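Local coordinates for protein GH26C (Muricauda sp. MAR_2010_75, PDB 6Q78) that probably hydrolyses internal beta-1,4-mannosidic linkages in mannan polysaccharides, as a family 26 glycoside hydrolase, at residues F156-R161 and E201-F206; E191-Y196 and W249-T254; G300-Q305 and N354-A359. All coordinates share one frame; numbering follows the deposited sequence.

Three contacts join parts of one TIM-barrel fold. Contact 1, strand end to helix, is the most central; it is buried and wholly apolar, joining the end of a barrel strand to helix 193-208. Contact 2, helix to helix, uses the same helix nearer its start and packs it on helix 242-259; it is only partly buried and adds a hydroxyl-hydroxyl hydrogen bond to its aromatic packing. The two touch, chiefly where Trp158 and Phe160 of contact 1 pack against Tyr196 of contact 2. Contact 3 lies across the chain's centre, about 31 Å from contact 1 between centres. There a loop meets helix 351-361 through one buried phenylalanine, with a water bridge alongside.

Contact 1: F156-R161 and E201-F206; sequences FCWHFR and EKIASF
Ile203 sets its CD1 methyl squarely on the indole of Trp158. The methyl sits 3.6 Å from the centroid of the six-membered ring and only 4° off the ring normal, a CH-pi contact in which no single carbon is favoured: Trp158 CZ3, the nearest together with CH2, is 3.7 Å from Ile203 CD1, and the other atoms of that ring are barely farther. The isoleucine reaches this far because CG1 turns beside the backbone N and CD1 then continues fully extended (chi2 175°). On the other face of the indole lies Phe160 CB, 3.4 Å above the plane, so the ring is held between two aliphatic groups.

One helical turn on, Phe206 meets Phe156. The two side chains cross at about a right angle, and Phe206 CE1 comes 3.8 Å from Phe156 CZ, with Phe156 CE2 a little farther from it. No hydrogen bond joins the two segments.

Behind these groups, Trp158 NE1 is hydrogen-bonded to Thr121 OG1, which satisfies the buried indole N-H and helps hold the ring's orientation. Phe156 stacks on Phe117 and also packs on Ile140 and Val144 of helix 132-150, while Phe206 touches Glu137 and Arg141 of that helix.

The chain leaves strand 153-157 here, and helix 193-208 returns it toward the parallel neighbour, strand 220-223. The packing of the strand end on the returning helix is part of a beta-alpha-beta crossover, the repeating element of a TIM barrel.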
loop_
_atom_site.group_PDB
_atom_site.type_symbol
_atom_site.label_atom_id
_atom_site.label_comp_id
_atom_site.label_asym_id
_atom_site.label_seq_id
_atom_site.Cartn_x
_atom_site.Cartn_y
_atom_site.Cartn_z
ATOM N N PHE A 156 3.925 0.941 3.245
ATOM C CA PHE A 156 4.355 -0.391 3.685
ATOM C C PHE A 156 3.177 -1.328 3.856
ATOM O O PHE A 156 2.213 -0.990 4.564
ATOM C CB PHE A 156 5.028 -0.342 5.061
ATOM C CG PHE A 156 6.494 0.002 5.037
ATOM C CD1 PHE A 156 6.916 1.314 4.756
ATOM C CD2 PHE A 156 7.444 -0.978 5.276
ATOM C CE1 PHE A 156 8.283 1.648 4.753
ATOM C CE2 PHE A 156 8.816 -0.638 5.309
ATOM C CZ PHE A 156 9.222 0.678 5.052
ATOM N N CYS A 157 3.276 -2.510 3.249
ATOM C CA CYS A 157 2.419 -3.640 3.586
ATOM C C CYS A 157 3.218 -4.540 4.528
ATOM O O CYS A 157 4.343 -4.209 4.929
ATOM C CB CYS A 157 1.924 -4.363 2.325
ATOM S SG CYS A 157 3.269 -5.116 1.342
ATOM N N TRP A 158 2.626 -5.670 4.937
ATOM C CA TRP A 158 3.272 -6.547 5.915
ATOM C C TRP A 158 2.889 -7.990 5.619
ATOM O O TRP A 158 1.826 -8.464 6.057
ATOM C CB TRP A 158 2.836 -6.140 7.308
ATOM C CG TRP A 158 3.565 -6.873 8.397
ATOM C CD1 TRP A 158 4.733 -7.600 8.280
ATOM C CD2 TRP A 158 3.229 -6.887 9.786
ATOM N NE1 TRP A 158 5.121 -8.097 9.522
ATOM C CE2 TRP A 158 4.213 -7.659 10.460
ATOM C CE3 TRP A 158 2.179 -6.349 10.521
ATOM C CZ2 TRP A 158 4.180 -7.859 11.831
ATOM C CZ3 TRP A 158 2.135 -6.583 11.896
ATOM C CH2 TRP A 158 3.124 -7.322 12.525
ATOM N N HIS A 159 3.777 -8.706 4.909
ATOM C CA HIS A 159 3.587 -10.143 4.734
ATOM C C HIS A 159 4.150 -10.811 5.984
ATOM O O HIS A 159 5.317 -11.234 6.057
ATOM C CB HIS A 159 4.219 -10.636 3.440
ATOM C CG HIS A 159 3.436 -10.269 2.218
ATOM N ND1 HIS A 159 3.571 -9.045 1.593
ATOM C CD2 HIS A 159 2.528 -10.971 1.489
ATOM C CE1 HIS A 159 2.758 -9.000 0.546
ATOM N NE2 HIS A 159 2.099 -10.146 0.472
ATOM N N PHE A 160 3.286 -10.853 7.008
ATOM C CA PHE A 160 3.630 -11.267 8.372
ATOM C C PHE A 160 3.532 -12.785 8.481
ATOM O O PHE A 160 2.455 -13.359 8.344
ATOM C CB PHE A 160 2.644 -10.532 9.288
ATOM C CG PHE A 160 2.764 -10.834 10.785
ATOM C CD1 PHE A 160 3.943 -11.281 11.346
ATOM C CD2 PHE A 160 1.677 -10.594 11.615
ATOM C CE1 PHE A 160 4.018 -11.518 12.730
ATOM C CE2 PHE A 160 1.737 -10.869 12.967
ATOM C CZ PHE A 160 2.901 -11.337 13.525
ATOM N N ARG A 161 4.673 -13.438 8.651
ATOM C CA ARG A 161 4.664 -14.892 8.786
ATOM C C ARG A 161 3.936 -15.279 10.065
ATOM O O ARG A 161 4.075 -14.632 11.105
ATOM C CB ARG A 161 6.097 -15.448 8.746
ATOM C CG ARG A 161 6.734 -15.215 7.382
ATOM C CD ARG A 161 8.203 -15.602 7.339
ATOM N NE ARG A 161 8.835 -14.946 6.203
ATOM C CZ ARG A 161 8.854 -15.408 4.964
ATOM N NH1 ARG A 161 8.278 -16.563 4.664
ATOM N NH2 ARG A 161 9.443 -14.672 4.005
ATOM N N GLU A 201 6.427 -3.635 18.285
ATOM C CA GLU A 201 7.509 -2.815 18.828
ATOM C C GLU A 201 8.653 -2.690 17.829
ATOM O O GLU A 201 9.267 -1.617 17.719
ATOM C CB GLU A 201 7.978 -3.399 20.164
ATOM C CG GLU A 201 6.916 -3.200 21.266
ATOM C CD GLU A 201 6.983 -4.217 22.408
ATOM O OE1 GLU A 201 8.030 -4.893 22.577
ATOM O OE2 GLU A 201 5.977 -4.344 23.154
ATOM N N LYS A 202 8.941 -3.762 17.075
ATOM C CA LYS A 202 9.970 -3.671 16.034
ATOM C C LYS A 202 9.517 -2.763 14.894
ATOM O O LYS A 202 10.293 -1.928 14.416
ATOM C CB LYS A 202 10.284 -5.075 15.483
ATOM C CG LYS A 202 11.318 -5.092 14.348
ATOM C CD LYS A 202 12.668 -4.514 14.838
ATOM C CE LYS A 202 13.629 -4.261 13.661
ATOM N NZ LYS A 202 13.998 -5.542 12.959
ATOM N N ILE A 203 8.255 -2.878 14.459
ATOM C CA ILE A 203 7.744 -1.942 13.460
ATOM C C ILE A 203 7.880 -0.506 13.954
ATOM O O ILE A 203 8.277 0.394 13.199
ATOM C CB ILE A 203 6.288 -2.296 13.100
ATOM C CG1 ILE A 203 6.288 -3.570 12.229
ATOM C CG2 ILE A 203 5.607 -1.097 12.357
ATOM C CD1 ILE A 203 4.894 -4.076 11.907
ATOM N N ALA A 204 7.532 -0.258 15.222
ATOM C CA ALA A 204 7.591 1.104 15.752
ATOM C C ALA A 204 9.018 1.622 15.810
ATOM O O ALA A 204 9.269 2.780 15.440
ATOM C CB ALA A 204 6.951 1.146 17.138
ATOM N N SER A 205 9.968 0.807 16.290
ATOM C CA SER A 205 11.340 1.286 16.388
ATOM C C SER A 205 11.917 1.540 15.000
ATOM O O SER A 205 12.611 2.551 14.783
ATOM C CB SER A 205 12.205 0.329 17.212
ATOM O OG SER A 205 12.385 -0.888 16.542
ATOM N N PHE A 206 11.599 0.677 14.028
ATOM C CA PHE A 206 12.061 0.944 12.671
ATOM C C PHE A 206 11.444 2.231 12.153
ATOM O O PHE A 206 12.136 3.079 11.557
ATOM C CB PHE A 206 11.696 -0.237 11.749
ATOM C CG PHE A 206 12.083 -0.031 10.314
ATOM C CD1 PHE A 206 11.213 0.578 9.421
ATOM C CD2 PHE A 206 13.345 -0.406 9.866
ATOM C CE1 PHE A 206 11.582 0.748 8.090
ATOM C CE2 PHE A 206 13.722 -0.204 8.547
ATOM C CZ PHE A 206 12.856 0.362 7.663
#

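Contact 2: E191-Y196 and W249-T254; sequences ENHDYY and WQFTVT
His193 and Phe251 approach each other head on from facing helices. The imidazole comes down obliquely, its plane at 58° to the phenyl, so that its CE1-NE2 side leads: His193 CE1 stands over one face of Phe251, near the rim, 3.3 Å from Phe251 CZ. NE2 is level with CE1 but farther out, past the rim, and ND1 is lifted away. That ND1 is hydrogen-bonded to the carbonyl oxygen of Ile186, which helps set the turn of the imidazole.

Tyr196 treats the same phenyl quite differently. It slides past Phe251 in the opposite direction, edge beside edge, with Tyr196 CE2 4.1 Å from Phe251 CD2. Phe251 therefore receives the histidine on a face and the tyrosine on its rim. With CG anti to the backbone N (chi1 180°), Tyr196 reaches straight out toward the partner helix and places its hydroxyl at Thr252, whose side chain it crosses at about a right angle.

There Tyr196 OH donates to Thr252 OG1 over 2.7 Å, with the acceptor lying in the plane of the phenol ring. The threonine turns OG1 beside its own backbone N (chi1 -62°), which also brings it to the carbonyl oxygen of Leu248, one helical turn earlier. The phenol thus joins a short relay that ends on the helix backbone, while Thr252 CG2 packs 3.5 Å from Tyr196 OH.

Helices 193-208 and 242-259 are successive on the outside of the barrel, strand 220-223 coming between them in the chain. Phe251 continues their seam along Lys197 and Leu200, and Tyr196 also packs on Ile186 of helix 176-186.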
loop_
_atom_site.group_PDB
_atom_site.type_symbol
_atom_site.label_atom_id
_atom_site.label_comp_id
_atom_site.label_asym_id
_atom_site.label_seq_id
_atom_site.Cartn_x
_atom_site.Cartn_y
_atom_site.Cartn_z
ATOM N N GLU A 191 -2.272 -17.016 22.930
ATOM C CA GLU A 191 -0.975 -17.489 23.396
ATOM C C GLU A 191 0.189 -16.797 22.699
ATOM O O GLU A 191 1.319 -16.836 23.210
ATOM C CB GLU A 191 -0.894 -19.015 23.304
ATOM C CG GLU A 191 -0.943 -19.524 21.888
ATOM C CD GLU A 191 -0.697 -21.020 21.804
ATOM O OE1 GLU A 191 0.439 -21.454 22.079
ATOM O OE2 GLU A 191 -1.643 -21.762 21.470
ATOM N N ASN A 192 -0.061 -16.133 21.571
ATOM C CA ASN A 192 0.990 -15.409 20.858
ATOM C C ASN A 192 0.835 -13.891 20.940
ATOM O O ASN A 192 1.424 -13.154 20.130
ATOM C CB ASN A 192 1.052 -15.861 19.394
ATOM C CG ASN A 192 1.502 -17.305 19.264
ATOM O OD1 ASN A 192 2.391 -17.738 19.988
ATOM N ND2 ASN A 192 0.850 -18.072 18.388
ATOM N N HIS A 193 0.100 -13.386 21.931
ATOM C CA HIS A 193 -0.157 -11.947 21.996
ATOM C C HIS A 193 1.101 -11.164 22.361
ATOM O O HIS A 193 1.364 -10.108 21.772
ATOM C CB HIS A 193 -1.301 -11.691 22.987
ATOM C CG HIS A 193 -1.701 -10.256 23.085
ATOM N ND1 HIS A 193 -2.171 -9.547 22.002
ATOM C CD2 HIS A 193 -1.712 -9.401 24.135
ATOM C CE1 HIS A 193 -2.447 -8.306 22.379
ATOM N NE2 HIS A 193 -2.199 -8.204 23.677
ATOM N N ASP A 194 1.891 -11.643 23.327
ATOM C CA ASP A 194 3.138 -10.954 23.643
ATOM C C ASP A 194 4.104 -10.998 22.465
ATOM O O ASP A 194 4.777 -10.001 22.169
ATOM C CB ASP A 194 3.775 -11.577 24.882
ATOM C CG ASP A 194 3.077 -11.168 26.163
ATOM O OD1 ASP A 194 3.182 -11.915 27.163
ATOM O OD2 ASP A 194 2.412 -10.117 26.170
ATOM N N TYR A 195 4.163 -12.136 21.759
ATOM C CA TYR A 195 4.949 -12.224 20.527
ATOM C C TYR A 195 4.533 -11.148 19.532
ATOM O O TYR A 195 5.383 -10.484 18.900
ATOM C CB TYR A 195 4.699 -13.606 19.920
ATOM C CG TYR A 195 5.274 -13.865 18.546
ATOM C CD1 TYR A 195 4.552 -13.577 17.405
ATOM C CD2 TYR A 195 6.512 -14.456 18.386
ATOM C CE1 TYR A 195 5.047 -13.848 16.145
ATOM C CE2 TYR A 195 7.025 -14.718 17.106
ATOM C CZ TYR A 195 6.267 -14.426 16.003
ATOM O OH TYR A 195 6.760 -14.694 14.743
ATOM N N TYR A 196 3.222 -10.972 19.364
ATOM C CA TYR A 196 2.740 -9.974 18.408
ATOM C C TYR A 196 3.078 -8.553 18.870
ATOM O O TYR A 196 3.476 -7.707 18.052
ATOM C CB TYR A 196 1.228 -10.131 18.237
ATOM C CG TYR A 196 0.627 -9.144 17.280
ATOM C CD1 TYR A 196 1.122 -9.036 15.980
ATOM C CD2 TYR A 196 -0.424 -8.306 17.661
ATOM C CE1 TYR A 196 0.584 -8.132 15.068
ATOM C CE2 TYR A 196 -0.996 -7.384 16.732
ATOM C CZ TYR A 196 -0.460 -7.315 15.451
ATOM O OH TYR A 196 -0.929 -6.431 14.512
ATOM N N TRP A 249 -7.433 -5.112 14.294
ATOM C CA TRP A 249 -7.119 -3.809 13.715
ATOM C C TRP A 249 -7.092 -2.719 14.784
ATOM O O TRP A 249 -6.176 -1.886 14.813
ATOM C CB TRP A 249 -8.139 -3.459 12.636
ATOM C CG TRP A 249 -7.523 -3.368 11.261
ATOM C CD1 TRP A 249 -7.319 -4.406 10.404
ATOM C CD2 TRP A 249 -6.991 -2.198 10.600
ATOM N NE1 TRP A 249 -6.727 -3.962 9.246
ATOM C CE2 TRP A 249 -6.513 -2.615 9.342
ATOM C CE3 TRP A 249 -6.923 -0.822 10.929
ATOM C CZ2 TRP A 249 -5.955 -1.720 8.433
ATOM C CZ3 TRP A 249 -6.358 0.026 10.049
ATOM C CH2 TRP A 249 -5.908 -0.411 8.810
ATOM N N GLN A 250 -8.112 -2.688 15.654
ATOM C CA GLN A 250 -8.182 -1.618 16.645
ATOM C C GLN A 250 -7.054 -1.742 17.659
ATOM O O GLN A 250 -6.452 -0.733 18.055
ATOM C CB GLN A 250 -9.551 -1.591 17.319
ATOM C CG GLN A 250 -10.665 -1.279 16.318
ATOM C CD GLN A 250 -12.023 -1.263 16.973
ATOM O OE1 GLN A 250 -12.195 -1.748 18.092
ATOM N NE2 GLN A 250 -13.015 -0.721 16.262
ATOM N N PHE A 251 -6.762 -2.968 18.104
ATOM C CA PHE A 251 -5.630 -3.156 18.996
ATOM C C PHE A 251 -4.350 -2.665 18.343
ATOM O O PHE A 251 -3.537 -1.970 18.986
ATOM C CB PHE A 251 -5.452 -4.622 19.386
ATOM C CG PHE A 251 -4.205 -4.840 20.148
ATOM C CD1 PHE A 251 -4.176 -4.587 21.513
ATOM C CD2 PHE A 251 -3.051 -5.252 19.502
ATOM C CE1 PHE A 251 -2.998 -4.728 22.213
ATOM C CE2 PHE A 251 -1.869 -5.388 20.197
ATOM C CZ PHE A 251 -1.839 -5.129 21.546
ATOM N N THR A 252 -4.162 -2.982 17.061
ATOM C CA THR A 252 -2.907 -2.657 16.388
ATOM C C THR A 252 -2.736 -1.154 16.250
ATOM O O THR A 252 -1.653 -0.610 16.524
ATOM C CB THR A 252 -2.890 -3.332 15.016
ATOM O OG1 THR A 252 -2.942 -4.749 15.216
ATOM C CG2 THR A 252 -1.625 -3.018 14.263
ATOM N N VAL A 253 -3.784 -0.465 15.790
ATOM C CA VAL A 253 -3.665 0.991 15.655
ATOM C C VAL A 253 -3.365 1.637 17.002
ATOM O O VAL A 253 -2.482 2.504 17.120
ATOM C CB VAL A 253 -4.941 1.556 15.021
ATOM C CG1 VAL A 253 -4.945 3.087 15.086
ATOM C CG2 VAL A 253 -5.017 1.079 13.578
ATOM N N THR A 254 -4.122 1.255 18.042
ATOM C CA THR A 254 -3.946 1.891 19.337
ATOM C C THR A 254 -2.582 1.582 19.930
ATOM O O THR A 254 -1.958 2.454 20.548
ATOM C CB THR A 254 -5.090 1.443 20.241
ATOM O OG1 THR A 254 -6.332 1.920 19.684
ATOM C CG2 THR A 254 -4.939 1.971 21.666
#

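Contact 3: G300-Q305 and N354-A359; sequences GDFNNQ and NNLFEA
Phe302 carries this contact almost alone, reaching from a short 3-10 turn to the flank of helix 351-361. From CB, CG lies anti to the carbonyl carbon (chi1 -64°), so the ring swings away from its own carbonyl, to the side of the backbone N, and reaches the helix there. Along one edge, past CD1, CE1 comes 4.0 Å from the Asn355 carbonyl oxygen and 3.9 Å from Leu356 CA, so it rests directly on the helix backbone. That Asn355 oxygen is already engaged as the acceptor of Ala359 N. At the tip, CZ meets two methyls: Ala359 CB, 3.8 Å away from Phe302 CZ and in the ring plane, and Leu356 CD1, 3.9 Å from the same atom and approaching obliquely. CE2, on the other edge, also meets Leu356 CD1, but more loosely.

In TIM-barrel terms, the turn follows strand 293-298 and leads into helix 306-327, whereas helix 351-361 belongs to the next step round, after strand 330-336. Ala313 of the first helix and Thr336 of that strand also touch the phenyl, which is wedged where these elements converge.

A polar bridge runs beside the ring. One water donates to Phe302 O at 3.0 Å and accepts from Asn355 ND2 at 2.9 Å, lying at the ring edge in its plane. Phe302 O also takes Asn304 N, 2.9 Å away, closing the inverse gamma turn centred on Asn303. The other end of the Asn355 amide, OD1, is hydrogen-bonded to NE2 of Gln307, in the first turn of helix 306-327.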
loop_
_atom_site.group_PDB
_atom_site.type_symbol
_atom_site.label_atom_id
_atom_site.label_comp_id
_atom_site.label_asym_id
_atom_site.label_seq_id
_atom_site.Cartn_x
_atom_site.Cartn_y
_atom_site.Cartn_z
ATOM N N GLY A 300 -7.656 -9.222 -10.335
ATOM C CA GLY A 300 -8.542 -10.156 -11.014
ATOM C C GLY A 300 -9.396 -9.528 -12.104
ATOM O O GLY A 300 -9.607 -10.140 -13.157
ATOM N N ASP A 301 -9.885 -8.291 -11.878
ATOM C CA ASP A 301 -10.745 -7.704 -12.898
ATOM C C ASP A 301 -9.969 -7.240 -14.117
ATOM O O ASP A 301 -10.589 -6.993 -15.163
ATOM C CB ASP A 301 -11.584 -6.578 -12.311
ATOM C CG ASP A 301 -12.592 -7.084 -11.290
ATOM O OD1 ASP A 301 -13.143 -8.195 -11.486
ATOM O OD2 ASP A 301 -12.821 -6.365 -10.289
ATOM N N PHE A 302 -8.644 -7.223 -14.029
ATOM C CA PHE A 302 -7.768 -6.860 -15.133
ATOM C C PHE A 302 -7.125 -8.064 -15.814
ATOM O O PHE A 302 -6.427 -7.895 -16.818
ATOM C CB PHE A 302 -6.692 -5.880 -14.656
ATOM C CG PHE A 302 -7.239 -4.554 -14.185
ATOM C CD1 PHE A 302 -7.851 -3.684 -15.078
ATOM C CD2 PHE A 302 -7.158 -4.186 -12.849
ATOM C CE1 PHE A 302 -8.364 -2.473 -14.657
ATOM C CE2 PHE A 302 -7.669 -2.959 -12.425
ATOM C CZ PHE A 302 -8.265 -2.098 -13.345
ATOM N N ASN A 303 -7.381 -9.282 -15.336
ATOM C CA ASN A 303 -6.642 -10.447 -15.829
ATOM C C ASN A 303 -7.350 -11.031 -17.050
ATOM O O ASN A 303 -8.070 -12.035 -16.989
ATOM C CB ASN A 303 -6.466 -11.486 -14.726
ATOM C CG ASN A 303 -5.442 -12.551 -15.111
ATOM O OD1 ASN A 303 -5.088 -12.675 -16.275
ATOM N ND2 ASN A 303 -4.953 -13.305 -14.127
ATOM N N ASN A 304 -7.151 -10.360 -18.191
ATOM C CA ASN A 304 -7.758 -10.769 -19.461
ATOM C C ASN A 304 -9.272 -10.951 -19.331
ATOM O O ASN A 304 -9.832 -11.958 -19.766
ATOM C CB ASN A 304 -7.165 -12.084 -19.979
ATOM C CG ASN A 304 -5.707 -12.008 -20.286
ATOM O OD1 ASN A 304 -4.890 -12.616 -19.589
ATOM N ND2 ASN A 304 -5.363 -11.313 -21.358
ATOM N N GLN A 305 -9.932 -9.986 -18.693
ATOM C CA GLN A 305 -11.375 -10.037 -18.482
ATOM C C GLN A 305 -12.132 -9.049 -19.363
ATOM O O GLN A 305 -13.347 -8.878 -19.186
ATOM C CB GLN A 305 -11.694 -9.760 -17.008
ATOM C CG GLN A 305 -11.075 -10.741 -16.010
ATOM C CD GLN A 305 -11.724 -12.098 -16.023
ATOM O OE1 GLN A 305 -12.750 -12.313 -15.363
ATOM N NE2 GLN A 305 -11.147 -13.031 -16.762
ATOM N N ASN A 354 -6.370 2.110 -21.989
ATOM C CA ASN A 354 -7.791 1.871 -22.230
ATOM C C ASN A 354 -8.474 1.085 -21.120
ATOM O O ASN A 354 -9.716 1.098 -21.038
ATOM C CB ASN A 354 -7.975 1.075 -23.521
ATOM C CG ASN A 354 -7.409 1.805 -24.721
ATOM O OD1 ASN A 354 -7.466 3.033 -24.793
ATOM N ND2 ASN A 354 -6.841 1.057 -25.660
ATOM N N ASN A 355 -7.712 0.355 -20.312
ATOM C CA ASN A 355 -8.293 -0.495 -19.279
ATOM C C ASN A 355 -8.028 0.104 -17.903
ATOM O O ASN A 355 -8.951 0.560 -17.230
ATOM C CB ASN A 355 -7.770 -1.932 -19.369
ATOM C CG ASN A 355 -8.228 -2.642 -20.629
ATOM O OD1 ASN A 355 -8.786 -2.028 -21.557
ATOM N ND2 ASN A 355 -8.007 -3.963 -20.668
ATOM N N LEU A 356 -6.778 0.112 -17.459
ATOM C CA LEU A 356 -6.469 0.635 -16.137
ATOM C C LEU A 356 -6.852 2.105 -16.019
ATOM O O LEU A 356 -7.534 2.499 -15.065
ATOM C CB LEU A 356 -4.983 0.435 -15.832
ATOM C CG LEU A 356 -4.578 1.055 -14.498
ATOM C CD1 LEU A 356 -5.303 0.369 -13.301
ATOM C CD2 LEU A 356 -3.080 0.900 -14.326
ATOM N N PHE A 357 -6.432 2.938 -16.983
ATOM C CA PHE A 357 -6.710 4.369 -16.854
ATOM C C PHE A 357 -8.205 4.634 -16.773
ATOM O O PHE A 357 -8.658 5.473 -15.978
ATOM C CB PHE A 357 -6.102 5.150 -18.012
ATOM C CG PHE A 357 -6.319 6.643 -17.909
ATOM C CD1 PHE A 357 -5.527 7.406 -17.053
ATOM C CD2 PHE A 357 -7.339 7.262 -18.629
ATOM C CE1 PHE A 357 -5.739 8.803 -16.953
ATOM C CE2 PHE A 357 -7.554 8.638 -18.525
ATOM C CZ PHE A 357 -6.751 9.402 -17.694
ATOM N N GLU A 358 -8.983 3.938 -17.590
ATOM C CA GLU A 358 -10.432 4.112 -17.560
ATOM C C GLU A 358 -11.014 3.709 -16.212
ATOM O O GLU A 358 -11.873 4.406 -15.665
ATOM C CB GLU A 358 -11.064 3.312 -18.701
ATOM C CG GLU A 358 -10.747 3.920 -20.033
ATOM C CD GLU A 358 -11.412 5.262 -20.172
ATOM O OE1 GLU A 358 -12.558 5.380 -19.690
ATOM O OE2 GLU A 358 -10.795 6.193 -20.725
ATOM N N ALA A 359 -10.564 2.587 -15.653
ATOM C CA ALA A 359 -11.081 2.204 -14.345
ATOM C C ALA A 359 -10.727 3.229 -13.278
ATOM O O ALA A 359 -11.474 3.397 -12.307
ATOM C CB ALA A 359 -10.547 0.819 -13.964
HETATM O O HOH W 1 -7.622 -5.744 -18.473
#